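Local coordinates for tail spike protein gp49 (PDB 4RU4) that probably cleaves the O-specific polysaccharide of its Pseudomonas host as a trimeric tailspike lyase during phage entry, at residues 232-237 / 256-261; 89-94 / 110-115; 281-286 / 311-316; 222-227 / 245-250. All coordinates share one frame; numbering follows the deposited sequence.

Contact 1 of 4, residues 232-237 / 256-261; sequences RVDDVT and ITNSNI. With EDO (1,2-ethanediol), chain S.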
loop_
_atom_site.group_PDB
_atom_site.type_symbol
_atom_site.label_atom_id
_atom_site.label_comp_id
_atom_site.label_asym_id
_atom_site.label_seq_id
_atom_site.Cartn_x
_atom_site.Cartn_y
_atom_site.Cartn_z
ATOM N N ARG B 232 -11.951 -21.331 -2.824
ATOM C CA ARG B 232 -10.705 -21.046 -2.121
ATOM C C ARG B 232 -9.606 -21.952 -2.634
ATOM O O ARG B 232 -9.799 -23.173 -2.741
ATOM C CB ARG B 232 -10.912 -21.292 -0.620
ATOM C CG ARG B 232 -11.899 -20.310 0.033
ATOM C CD ARG B 232 -11.284 -18.930 0.053
ATOM N NE ARG B 232 -12.131 -17.882 0.629
ATOM C CZ ARG B 232 -12.909 -17.066 -0.089
ATOM N NH1 ARG B 232 -12.998 -17.224 -1.414
ATOM N NH2 ARG B 232 -13.627 -16.119 0.528
ATOM N N VAL B 233 -8.466 -21.372 -3.007
ATOM C CA VAL B 233 -7.271 -22.163 -3.369
ATOM C C VAL B 233 -6.132 -21.610 -2.517
ATOM O O VAL B 233 -5.887 -20.392 -2.521
ATOM C CB VAL B 233 -6.918 -22.026 -4.866
ATOM C CG1 VAL B 233 -5.638 -22.835 -5.206
ATOM C CG2 VAL B 233 -8.094 -22.478 -5.751
ATOM N N ASP B 234 -5.463 -22.463 -1.741
ATOM C CA ASP B 234 -4.480 -21.953 -0.790
ATOM C C ASP B 234 -3.319 -22.930 -0.694
ATOM O O ASP B 234 -3.530 -24.149 -0.709
ATOM C CB ASP B 234 -5.121 -21.762 0.590
ATOM C CG ASP B 234 -4.124 -21.277 1.634
ATOM O OD1 ASP B 234 -3.450 -20.247 1.401
ATOM O OD2 ASP B 234 -3.989 -21.949 2.678
ATOM N N ASP B 235 -2.106 -22.391 -0.657
ATOM C CA ASP B 235 -0.923 -23.201 -0.412
ATOM C C ASP B 235 -0.792 -24.304 -1.479
ATOM O O ASP B 235 -0.472 -25.440 -1.160
ATOM C CB ASP B 235 -1.033 -23.781 1.017
ATOM C CG ASP B 235 0.221 -24.490 1.474
ATOM O OD1 ASP B 235 1.324 -24.084 1.047
ATOM O OD2 ASP B 235 0.093 -25.455 2.277
ATOM N N VAL B 236 -1.038 -23.985 -2.749
ATOM C CA VAL B 236 -0.860 -24.995 -3.786
ATOM C C VAL B 236 0.358 -24.701 -4.638
ATOM O O VAL B 236 0.778 -23.545 -4.781
ATOM C CB VAL B 236 -2.096 -25.229 -4.708
ATOM C CG1 VAL B 236 -3.354 -25.561 -3.879
ATOM C CG2 VAL B 236 -2.317 -24.049 -5.644
ATOM N N THR B 237 0.919 -25.755 -5.201
ATOM C CA THR B 237 1.974 -25.609 -6.181
ATOM C C THR B 237 1.457 -26.178 -7.502
ATOM O O THR B 237 0.969 -27.288 -7.532
ATOM C CB THR B 237 3.254 -26.340 -5.730
ATOM O OG1 THR B 237 3.692 -25.781 -4.488
ATOM C CG2 THR B 237 4.374 -26.152 -6.765
ATOM N N ILE B 256 -7.184 -16.989 -4.509
ATOM C CA ILE B 256 -6.033 -17.886 -4.477
ATOM C C ILE B 256 -4.940 -17.219 -3.656
ATOM O O ILE B 256 -4.586 -16.058 -3.914
ATOM C CB ILE B 256 -5.511 -18.264 -5.853
ATOM C CG1 ILE B 256 -4.234 -19.125 -5.718
ATOM C CG2 ILE B 256 -5.209 -17.019 -6.733
ATOM C CD1 ILE B 256 -3.942 -19.939 -6.983
ATOM N N THR B 257 -4.413 -17.940 -2.668
ATOM C CA THR B 257 -3.467 -17.336 -1.710
ATOM C C THR B 257 -2.243 -18.241 -1.490
ATOM O O THR B 257 -2.347 -19.476 -1.570
ATOM C CB THR B 257 -4.145 -17.106 -0.342
ATOM O OG1 THR B 257 -4.808 -18.323 0.063
ATOM C CG2 THR B 257 -5.187 -15.971 -0.440
ATOM N N ASN B 258 -1.095 -17.635 -1.186
ATOM C CA ASN B 258 0.070 -18.421 -0.723
ATOM C C ASN B 258 0.492 -19.570 -1.669
ATOM O O ASN B 258 0.963 -20.633 -1.223
ATOM C CB ASN B 258 -0.237 -18.968 0.669
ATOM C CG ASN B 258 -0.879 -17.911 1.579
ATOM O OD1 ASN B 258 -0.372 -16.795 1.679
ATOM N ND2 ASN B 258 -2.014 -18.252 2.220
ATOM N N SER B 259 0.346 -19.350 -2.974
ATOM C CA SER B 259 0.528 -20.424 -3.952
ATOM C C SER B 259 1.657 -20.123 -4.935
ATOM O O SER B 259 1.975 -18.962 -5.181
ATOM C CB SER B 259 -0.796 -20.700 -4.694
ATOM O OG SER B 259 -1.779 -21.064 -3.736
ATOM N N ASN B 260 2.249 -21.169 -5.490
ATOM C CA ASN B 260 3.305 -21.017 -6.488
ATOM C C ASN B 260 2.813 -21.645 -7.776
ATOM O O ASN B 260 2.622 -22.845 -7.846
ATOM C CB ASN B 260 4.619 -21.671 -6.041
ATOM C CG ASN B 260 5.395 -20.795 -5.043
ATOM O OD1 ASN B 260 4.794 -20.022 -4.301
ATOM N ND2 ASN B 260 6.721 -20.893 -5.052
ATOM N N ILE B 261 2.629 -20.814 -8.790
ATOM C CA ILE B 261 2.052 -21.250 -10.045
ATOM C C ILE B 261 3.046 -20.976 -11.164
ATOM O O ILE B 261 3.553 -19.846 -11.303
ATOM C CB ILE B 261 0.763 -20.471 -10.376
ATOM C CG1 ILE B 261 -0.205 -20.429 -9.168
ATOM C CG2 ILE B 261 0.104 -21.090 -11.630
ATOM C CD1 ILE B 261 -0.595 -21.828 -8.637
HETATM C C1 EDO S . 3.259 -22.728 -2.531
HETATM O O1 EDO S . 3.532 -21.584 -1.719
HETATM C C2 EDO S . 3.832 -23.966 -1.873
HETATM O O2 EDO S . 3.476 -23.933 -0.499
HETATM O O HOH W 1 2.402 -21.608 1.238
#
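Ile-256 meets Val-233 across two successive coils of a parallel beta-helix, where strand 254-257 runs beside strand 232-234 in the same direction. The two side chains lie side by side on the interior face, Ile-256 CD1 3.8 Å from Val-233 CG1, and Phe-248 packs against both. At Thr-257 the backbone N donates to Val-233 O, while the side chain turns to the other face, with OG1 lodged between its own N and carbonyl carbon (chi1 50°). From there OG1 gives a 2.7 Å hydrogen bond to Asp-234 OD1, entering on the anti side and 32° out of the carboxylate plane. Asn-258 ND2 reaches the same oxygen at 2.6 Å, nearly along its C-O axis, so two donors grip Asp-234 OD1; the amide and carboxylate planes stand 77° apart. Asn-258 and Asp-235 both have positive phi, which makes a matched corner in each coil. A 1,2-ethanediol, probably from the crystallisation liquor, sits at this corner, its O1 donating to Asn-258 O. Ser-259 OG acts twice, donating to Thr-257 O and accepting from Val-236 N. Asn-260 N restores the strand pairing at Val-236 O, and the Asn-260 side chain donates a hydrogen bond through ND2 to Asp-253 OD2 of the second subunit. Finally, Ile-261 CD1 comes within 4.1 Å of Val-236 CG2.

Contact 2 of 4, residues 89-94 / 110-115; sequences LQIAGD and SVLSCV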
loop_
_atom_site.group_PDB
_atom_site.type_symbol
_atom_site.label_atom_id
_atom_site.label_comp_id
_atom_site.label_asym_id
_atom_site.label_seq_id
_atom_site.Cartn_x
_atom_site.Cartn_y
_atom_site.Cartn_z
ATOM N N LEU B 89 -16.052 -29.216 -4.348
ATOM C CA LEU B 89 -14.823 -29.991 -4.434
ATOM C C LEU B 89 -13.987 -29.579 -3.248
ATOM O O LEU B 89 -13.645 -28.405 -3.127
ATOM C CB LEU B 89 -14.067 -29.627 -5.719
ATOM C CG LEU B 89 -12.753 -30.366 -6.020
ATOM C CD1 LEU B 89 -12.992 -31.881 -6.184
ATOM C CD2 LEU B 89 -12.101 -29.817 -7.276
ATOM N N GLN B 90 -13.679 -30.529 -2.365
ATOM C CA GLN B 90 -12.884 -30.237 -1.173
ATOM C C GLN B 90 -11.715 -31.188 -1.144
ATOM O O GLN B 90 -11.903 -32.399 -0.988
ATOM C CB GLN B 90 -13.729 -30.434 0.083
ATOM C CG GLN B 90 -14.917 -29.505 0.141
ATOM C CD GLN B 90 -15.806 -29.860 1.303
ATOM O OE1 GLN B 90 -16.548 -30.837 1.242
ATOM N NE2 GLN B 90 -15.711 -29.098 2.376
ATOM N N ILE B 91 -10.512 -30.647 -1.333
ATOM C CA ILE B 91 -9.307 -31.476 -1.394
ATOM C C ILE B 91 -8.202 -30.769 -0.642
ATOM O O ILE B 91 -7.924 -29.596 -0.914
ATOM C CB ILE B 91 -8.841 -31.679 -2.857
ATOM C CG1 ILE B 91 -9.783 -32.614 -3.592
ATOM C CG2 ILE B 91 -7.375 -32.210 -2.910
ATOM C CD1 ILE B 91 -9.672 -32.466 -5.072
ATOM N N ALA B 92 -7.600 -31.462 0.321
ATOM C CA ALA B 92 -6.467 -30.923 1.061
ATOM C C ALA B 92 -5.383 -31.997 1.205
ATOM O O ALA B 92 -5.702 -33.158 1.472
ATOM C CB ALA B 92 -6.920 -30.425 2.438
ATOM N N GLY B 93 -4.119 -31.615 1.025
ATOM C CA GLY B 93 -3.018 -32.566 1.092
ATOM C C GLY B 93 -2.048 -32.209 2.203
ATOM O O GLY B 93 -2.390 -31.414 3.087
ATOM N N ASP B 94 -0.844 -32.776 2.154
ATOM C CA ASP B 94 0.149 -32.538 3.202
ATOM C C ASP B 94 1.175 -31.524 2.749
ATOM O O ASP B 94 2.255 -31.413 3.336
ATOM C CB ASP B 94 0.876 -33.837 3.556
ATOM C CG ASP B 94 0.003 -34.797 4.325
ATOM O OD1 ASP B 94 -0.972 -34.342 4.952
ATOM O OD2 ASP B 94 0.280 -36.013 4.290
ATOM N N SER B 110 -8.864 -30.339 -17.858
ATOM C CA SER B 110 -8.274 -29.833 -16.621
ATOM C C SER B 110 -7.804 -30.978 -15.717
ATOM O O SER B 110 -8.379 -32.073 -15.725
ATOM C CB SER B 110 -9.303 -28.989 -15.835
ATOM O OG SER B 110 -9.885 -28.011 -16.678
ATOM N N VAL B 111 -6.767 -30.723 -14.933
ATOM C CA VAL B 111 -6.319 -31.742 -13.974
ATOM C C VAL B 111 -7.347 -31.921 -12.854
ATOM O O VAL B 111 -7.710 -33.042 -12.498
ATOM C CB VAL B 111 -4.943 -31.419 -13.361
ATOM C CG1 VAL B 111 -4.513 -32.561 -12.426
ATOM C CG2 VAL B 111 -3.890 -31.220 -14.474
ATOM N N LEU B 112 -7.820 -30.798 -12.313
ATOM C CA LEU B 112 -8.751 -30.788 -11.216
ATOM C C LEU B 112 -9.784 -29.732 -11.591
ATOM O O LEU B 112 -9.418 -28.640 -12.066
ATOM C CB LEU B 112 -7.986 -30.371 -9.953
ATOM C CG LEU B 112 -8.447 -30.699 -8.548
ATOM C CD1 LEU B 112 -8.793 -32.180 -8.511
ATOM C CD2 LEU B 112 -7.340 -30.394 -7.537
ATOM N N SER B 113 -11.065 -30.048 -11.431
ATOM C CA SER B 113 -12.083 -29.074 -11.819
ATOM C C SER B 113 -13.358 -29.188 -11.007
ATOM O O SER B 113 -13.771 -30.290 -10.603
ATOM C CB SER B 113 -12.403 -29.156 -13.322
ATOM O OG SER B 113 -12.991 -30.405 -13.651
ATOM N N CYS B 114 -13.988 -28.037 -10.777
ATOM C CA CYS B 114 -15.305 -28.003 -10.162
ATOM C C CYS B 114 -16.148 -26.964 -10.885
ATOM O O CYS B 114 -15.698 -25.831 -11.083
ATOM C CB CYS B 114 -15.234 -27.659 -8.672
ATOM S SG CYS B 114 -16.868 -27.872 -7.889
ATOM N N VAL B 115 -17.351 -27.357 -11.306
ATOM C CA VAL B 115 -18.220 -26.451 -12.062
ATOM C C VAL B 115 -19.585 -26.320 -11.351
ATOM O O VAL B 115 -20.273 -27.325 -11.101
ATOM C CB VAL B 115 -18.445 -26.964 -13.511
ATOM C CG1 VAL B 115 -19.299 -25.974 -14.332
ATOM C CG2 VAL B 115 -17.114 -27.259 -14.206
#
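Leu-89 faces Cys-114 and Leu-112 across the interior of the coil, and the meeting is van der Waals packing, with no hydrogen bond between segments 89-94 and 110-115; the closest CA pair, Leu-89 with Cys-114, is 6.1 Å apart. Followed outward, Leu-89 begins with CB set 3.7 Å from Cys-114 CB. The thiol of Cys-114 lies a little farther along, its SG 4.0 Å from Leu-89 CB. CG of Leu-89 then leaves trans to its own amide nitrogen (chi1 -178°), which sets CG beside the carbonyl carbon and leaves CD2 against Leu-112 and Ser-113. Of the two methyls, CD2 does the touching. It lies 3.8 Å from Ser-113 O and 4.0 Å from Leu-112 CG, so this one methyl is set against both a peptide oxygen and a branched side chain; the Leu-89 and Leu-112 side chains meet at a slant.

Leu-112 has a second partner in Ile-91, two residues beyond Leu-89 and on the same side of its strand. These two side chains approach tip to tip, with Ile-91 CD1 3.6 Å from Leu-112 CD1. The Ile-91 methyl also lies 4.0 Å from Leu-112 CD2, so it meets both arms of the leucine fork.

In the fold, the contact joins two different walls of the beta-helix. Strand 89-93 stands between 70-72 and 206-209, all parallel, while strand 113-120 pairs with 82-86 and 221-226. Ile-208 of strand 206-209 touches both Leu-89 and Leu-112, and Ile-83 of strand 82-86 packs on Leu-112, extending the apolar interior to the neighbouring strands.

Contact 3 of 4, residues 281-286 / 311-316; sequences GGADNC and VRMRNC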
loop_
_atom_site.group_PDB
_atom_site.type_symbol
_atom_site.label_atom_id
_atom_site.label_comp_id
_atom_site.label_asym_id
_atom_site.label_seq_id
_atom_site.Cartn_x
_atom_site.Cartn_y
_atom_site.Cartn_z
ATOM N N GLY B 281 -12.765 -10.902 -4.981
ATOM C CA GLY B 281 -11.676 -11.853 -4.819
ATOM C C GLY B 281 -10.378 -11.377 -5.441
ATOM O O GLY B 281 -10.135 -10.170 -5.585
ATOM N N GLY B 282 -9.512 -12.340 -5.775
ATOM C CA GLY B 282 -8.222 -12.023 -6.353
ATOM C C GLY B 282 -7.119 -12.956 -5.872
ATOM O O GLY B 282 -7.400 -14.048 -5.402
ATOM N N ALA B 283 -5.873 -12.511 -6.009
ATOM C CA ALA B 283 -4.696 -13.337 -5.705
ATOM C C ALA B 283 -3.840 -12.625 -4.675
ATOM O O ALA B 283 -3.645 -11.419 -4.749
ATOM C CB ALA B 283 -3.872 -13.574 -6.973
ATOM N N ASP B 284 -3.284 -13.380 -3.729
ATOM C CA ASP B 284 -2.593 -12.766 -2.622
ATOM C C ASP B 284 -1.417 -13.645 -2.228
ATOM O O ASP B 284 -1.573 -14.871 -2.014
ATOM C CB ASP B 284 -3.525 -12.589 -1.414
ATOM C CG ASP B 284 -2.978 -11.605 -0.393
ATOM O OD1 ASP B 284 -1.789 -11.674 -0.058
ATOM O OD2 ASP B 284 -3.740 -10.726 0.075
ATOM N N ASN B 285 -0.262 -12.996 -2.138
ATOM C CA ASN B 285 0.953 -13.657 -1.677
ATOM C C ASN B 285 1.322 -14.854 -2.547
ATOM O O ASN B 285 1.703 -15.903 -2.027
ATOM C CB ASN B 285 0.799 -14.114 -0.235
ATOM C CG ASN B 285 2.136 -14.331 0.430
ATOM O OD1 ASN B 285 3.126 -13.689 0.062
ATOM N ND2 ASN B 285 2.189 -15.245 1.387
ATOM N N CYS B 286 1.202 -14.699 -3.866
ATOM C CA CYS B 286 1.559 -15.769 -4.796
ATOM C C CYS B 286 2.833 -15.462 -5.571
ATOM O O CYS B 286 3.088 -14.292 -5.916
ATOM C CB CYS B 286 0.432 -15.999 -5.806
ATOM S SG CYS B 286 -1.084 -16.682 -5.071
ATOM N N VAL B 311 -11.495 -7.223 -8.771
ATOM C CA VAL B 311 -10.527 -8.304 -8.593
ATOM C C VAL B 311 -9.177 -7.657 -8.303
ATOM O O VAL B 311 -8.723 -6.763 -9.029
ATOM C CB VAL B 311 -10.483 -9.289 -9.800
ATOM C CG1 VAL B 311 -9.500 -10.430 -9.521
ATOM C CG2 VAL B 311 -11.903 -9.844 -10.108
ATOM N N ARG B 312 -8.572 -8.070 -7.189
ATOM C CA ARG B 312 -7.414 -7.381 -6.650
ATOM C C ARG B 312 -6.223 -8.335 -6.550
ATOM O O ARG B 312 -6.316 -9.363 -5.891
ATOM C CB ARG B 312 -7.771 -6.806 -5.272
ATOM C CG ARG B 312 -9.079 -6.039 -5.282
ATOM C CD ARG B 312 -8.904 -4.698 -6.038
ATOM N NE ARG B 312 -10.160 -3.948 -6.042
ATOM C CZ ARG B 312 -10.300 -2.732 -6.577
ATOM N NH1 ARG B 312 -9.265 -2.131 -7.159
ATOM N NH2 ARG B 312 -11.473 -2.113 -6.519
ATOM N N MET B 313 -5.101 -7.997 -7.203
ATOM C CA MET B 313 -3.898 -8.804 -7.095
ATOM C C MET B 313 -2.959 -8.097 -6.117
ATOM O O MET B 313 -2.577 -6.948 -6.344
ATOM C CB MET B 313 -3.206 -8.941 -8.454
ATOM C CG MET B 313 -4.142 -9.126 -9.644
ATOM S SD MET B 313 -5.354 -10.457 -9.441
ATOM C CE MET B 313 -6.189 -10.288 -11.011
ATOM N N ARG B 314 -2.557 -8.783 -5.047
ATOM C CA ARG B 314 -1.808 -8.123 -3.985
ATOM C C ARG B 314 -0.648 -8.968 -3.524
ATOM O O ARG B 314 -0.787 -10.191 -3.408
ATOM C CB ARG B 314 -2.722 -7.874 -2.789
ATOM C CG ARG B 314 -3.880 -6.911 -3.111
ATOM C CD ARG B 314 -4.667 -6.522 -1.875
ATOM N NE ARG B 314 -5.586 -5.426 -2.169
ATOM C CZ ARG B 314 -6.904 -5.496 -2.047
ATOM N NH1 ARG B 314 -7.479 -6.610 -1.631
ATOM N NH2 ARG B 314 -7.645 -4.435 -2.339
ATOM N N ASN B 315 0.476 -8.317 -3.240
ATOM C CA ASN B 315 1.586 -8.989 -2.539
ATOM C C ASN B 315 2.159 -10.196 -3.313
ATOM O O ASN B 315 2.577 -11.185 -2.703
ATOM C CB ASN B 315 1.160 -9.406 -1.120
ATOM C CG ASN B 315 0.457 -8.265 -0.336
ATOM O OD1 ASN B 315 0.816 -7.107 -0.460
ATOM N ND2 ASN B 315 -0.550 -8.615 0.463
ATOM N N CYS B 316 2.183 -10.104 -4.643
ATOM C CA CYS B 316 2.718 -11.174 -5.499
ATOM C C CYS B 316 4.024 -10.790 -6.176
ATOM O O CYS B 316 4.318 -9.604 -6.349
ATOM C CB CYS B 316 1.718 -11.534 -6.605
ATOM S SG CYS B 316 0.125 -12.193 -6.015
HETATM O O HOH W 2 -5.959 -9.559 -1.129
#
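Arg-314 N donates to Ala-283 O at 2.9 Å, and Arg-314 O in turn accepts from Asn-285 N. With Arg-312 N to Gly-281 O and Ala-283 N to Arg-312 O, these bonds pair strands 281-284 and 312-314 as adjoining coils of a parallel beta-helix; the segment axes approach to 4.7 Å and diverge by only 13°. The exchange continues past the strands, where Cys-286 N donates to Cys-316 SG at 3.5 Å, so a thiol sulfur serves as acceptor at the turn.

On the face bearing Asp-284 and Arg-314, the acid and Asn-315 run alongside each other with carboxylate and amide planes 62° apart. Asn-315 ND2 gives Asp-284 OD1 a weak hydrogen bond of 3.3 Å. The other oxygen, OD2, accepts a hydrogen bond from a water that is also weakly bonded to Arg-314 NH1; no direct salt bridge forms, since Asp-284 OD2 and Arg-314 NH1 are 5.8 Å apart. Arg-314 instead pairs through NE with Glu-341, and its guanidinium has Arg-312 CB 3.5 Å above one face, over the centre. Gly-282 belongs to this same face, opposite Arg-312, and a CB there would run into Arg-312 O. Nearby, Asn-315 packs against Asn-315 of the third subunit.

The opposite face, with Ala-283 and Met-313, is apolar. Met-313 is bent at chi2 (-52°), which brings SD close to the Ala-283 N and CB atoms. Two sulfurs approach the Ala-283 methyl, Met-313 SD at 4.2 Å and Cys-316 SG at 4.3 Å from CB.

Contact 4 of 4, residues 222-227 / 245-250; sequences GLLVEA and GVYFAR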
loop_
_atom_site.group_PDB
_atom_site.type_symbol
_atom_site.label_atom_id
_atom_site.label_comp_id
_atom_site.label_asym_id
_atom_site.label_seq_id
_atom_site.Cartn_x
_atom_site.Cartn_y
_atom_site.Cartn_z
ATOM N N GLY B 222 -4.494 -26.349 -15.152
ATOM C CA GLY B 222 -4.091 -27.094 -13.970
ATOM C C GLY B 222 -5.305 -27.259 -13.089
ATOM O O GLY B 222 -5.716 -28.378 -12.783
ATOM N N LEU B 223 -5.893 -26.143 -12.679
ATOM C CA LEU B 223 -7.128 -26.167 -11.902
ATOM C C LEU B 223 -8.147 -25.241 -12.560
ATOM O O LEU B 223 -7.816 -24.090 -12.880
ATOM C CB LEU B 223 -6.851 -25.705 -10.474
ATOM C CG LEU B 223 -8.028 -25.299 -9.596
ATOM C CD1 LEU B 223 -8.992 -26.460 -9.356
ATOM C CD2 LEU B 223 -7.477 -24.784 -8.284
ATOM N N LEU B 224 -9.374 -25.739 -12.758
ATOM C CA LEU B 224 -10.475 -24.933 -13.293
ATOM C C LEU B 224 -11.595 -24.904 -12.259
ATOM O O LEU B 224 -12.041 -25.949 -11.828
ATOM C CB LEU B 224 -11.049 -25.570 -14.564
ATOM C CG LEU B 224 -12.323 -24.882 -15.062
ATOM C CD1 LEU B 224 -12.051 -23.455 -15.515
ATOM C CD2 LEU B 224 -12.968 -25.706 -16.195
ATOM N N VAL B 225 -12.061 -23.718 -11.883
ATOM C CA VAL B 225 -13.218 -23.599 -10.994
ATOM C C VAL B 225 -14.152 -22.637 -11.721
ATOM O O VAL B 225 -13.755 -21.527 -12.070
ATOM C CB VAL B 225 -12.849 -23.044 -9.576
ATOM C CG1 VAL B 225 -14.105 -22.891 -8.720
ATOM C CG2 VAL B 225 -11.802 -23.928 -8.877
ATOM N N GLU B 226 -15.373 -23.072 -11.989
ATOM C CA GLU B 226 -16.273 -22.301 -12.836
ATOM C C GLU B 226 -17.647 -22.147 -12.153
ATOM O O GLU B 226 -18.170 -23.114 -11.599
ATOM C CB GLU B 226 -16.423 -22.984 -14.202
ATOM C CG GLU B 226 -17.455 -22.301 -15.130
ATOM C CD GLU B 226 -17.404 -22.826 -16.566
ATOM O OE1 GLU B 226 -16.548 -23.701 -16.859
ATOM O OE2 GLU B 226 -18.228 -22.356 -17.394
ATOM N N ALA B 227 -18.205 -20.938 -12.195
ATOM C CA ALA B 227 -19.541 -20.652 -11.645
ATOM C C ALA B 227 -19.687 -21.065 -10.186
ATOM O O ALA B 227 -20.644 -21.776 -9.817
ATOM C CB ALA B 227 -20.663 -21.295 -12.524
ATOM N N GLY B 245 -2.420 -22.184 -15.650
ATOM C CA GLY B 245 -2.147 -22.884 -14.409
ATOM C C GLY B 245 -3.413 -23.000 -13.577
ATOM O O GLY B 245 -3.810 -24.088 -13.199
ATOM N N VAL B 246 -4.051 -21.861 -13.299
ATOM C CA VAL B 246 -5.301 -21.818 -12.535
ATOM C C VAL B 246 -6.259 -20.915 -13.307
ATOM O O VAL B 246 -5.893 -19.806 -13.681
ATOM C CB VAL B 246 -5.084 -21.227 -11.120
ATOM C CG1 VAL B 246 -6.388 -21.156 -10.343
ATOM C CG2 VAL B 246 -4.081 -22.081 -10.344
ATOM N N TYR B 247 -7.470 -21.398 -13.543
ATOM C CA TYR B 247 -8.460 -20.627 -14.279
ATOM C C TYR B 247 -9.725 -20.558 -13.453
ATOM O O TYR B 247 -10.365 -21.577 -13.234
ATOM C CB TYR B 247 -8.747 -21.310 -15.621
ATOM C CG TYR B 247 -9.581 -20.518 -16.620
ATOM C CD1 TYR B 247 -10.466 -19.529 -16.216
ATOM C CD2 TYR B 247 -9.464 -20.765 -17.976
ATOM C CE1 TYR B 247 -11.228 -18.804 -17.141
ATOM C CE2 TYR B 247 -10.207 -20.053 -18.907
ATOM C CZ TYR B 247 -11.091 -19.075 -18.479
ATOM O OH TYR B 247 -11.832 -18.374 -19.413
ATOM N N PHE B 248 -10.080 -19.348 -13.011
ATOM C CA PHE B 248 -11.362 -19.093 -12.385
ATOM C C PHE B 248 -12.287 -18.487 -13.448
ATOM O O PHE B 248 -11.950 -17.462 -14.055
ATOM C CB PHE B 248 -11.232 -18.097 -11.222
ATOM C CG PHE B 248 -10.461 -18.628 -10.029
ATOM C CD1 PHE B 248 -11.011 -19.579 -9.198
ATOM C CD2 PHE B 248 -9.211 -18.119 -9.724
ATOM C CE1 PHE B 248 -10.311 -20.069 -8.084
ATOM C CE2 PHE B 248 -8.490 -18.582 -8.600
ATOM C CZ PHE B 248 -9.051 -19.549 -7.774
ATOM N N ALA B 249 -13.447 -19.111 -13.668
ATOM C CA ALA B 249 -14.381 -18.636 -14.697
ATOM C C ALA B 249 -15.718 -18.346 -14.023
ATOM O O ALA B 249 -16.280 -19.229 -13.374
ATOM C CB ALA B 249 -14.558 -19.684 -15.800
ATOM N N ARG B 250 -16.230 -17.131 -14.193
ATOM C CA ARG B 250 -17.535 -16.788 -13.638
ATOM C C ARG B 250 -17.645 -17.095 -12.145
ATOM O O ARG B 250 -18.660 -17.631 -11.697
ATOM C CB ARG B 250 -18.661 -17.523 -14.399
ATOM C CG ARG B 250 -19.110 -16.805 -15.669
ATOM C CD ARG B 250 -20.010 -17.701 -16.513
ATOM N NE ARG B 250 -19.248 -18.808 -17.086
ATOM C CZ ARG B 250 -18.485 -18.690 -18.164
ATOM N NH1 ARG B 250 -18.388 -17.510 -18.776
ATOM N NH2 ARG B 250 -17.799 -19.727 -18.620
HETATM O O HOH W 3 -20.744 -21.379 -16.371
#
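Val-225 and Phe-248 form part of the close-packed side of this pairing, with Val-225 CB 3.9 Å from Phe-248 CD1 on the buried face of the beta-helix wall. Leu-223 and Val-246 share that face. Behind them the backbones are joined in regular parallel fashion: Leu-223 O receives Tyr-247 N at 2.8 Å, Tyr-247 O receives Val-225 N, and Val-225 O receives Ala-249 N. The axes of strands 223-226 and 247-249 approach to 4.8 Å at an angle of 11°, and residues pair one to one from Leu-223 with Val-246 to Glu-226 with Ala-249.

The other face is partly exposed and more polar. Leu-224 and Tyr-247 point the same way, with Leu-224 CD1 3.9 Å from Tyr-247 CB, while the far end of the tyrosine leads away from the partner strand. Farther along, Glu-226 is extended (chi2 169°) and Arg-250 bends back at chi3 (-69°). NH2 of Arg-250 thereby meets Glu-226 OE2 in a 2.9 Å salt bridge, in the guanidinium plane but from above the carboxylate. A water links the same OE2 to Arg-250 NE. Asp-300 pairs with Arg-250 NH1, and the nearby Glu-302 probably adds to the negative field there.

Within the fold, strand 221-226 lies between 113-120 and 247-249, and strand 271-276 continues the parallel wall beyond. Phe-248 also meets the Phe-275 ring and packs on Ala-254 of strand 254-257.

All four contacts belong to the parallel beta-helix of the spike. Along the chain contact 2 comes first, contacts 4 and 1 interlock by alternating segments, and contact 3 follows. Contacts 1 and 3 continue one wall, their centres 10 Å apart, because strands 254-257 and 281-284 are neighbours. Contacts 2 and 4 are joined on another wall through strands 113-120 and 221-226, their centres 11 Å apart. The interior connects the walls: Val-233 CG2 of contact 1 lies 3.7 Å from Phe-248 CZ of contact 4. Contact 2 itself reaches across both. Contacts 1 and 3 also touch the third subunit, so their wall contributes to the trimer interface.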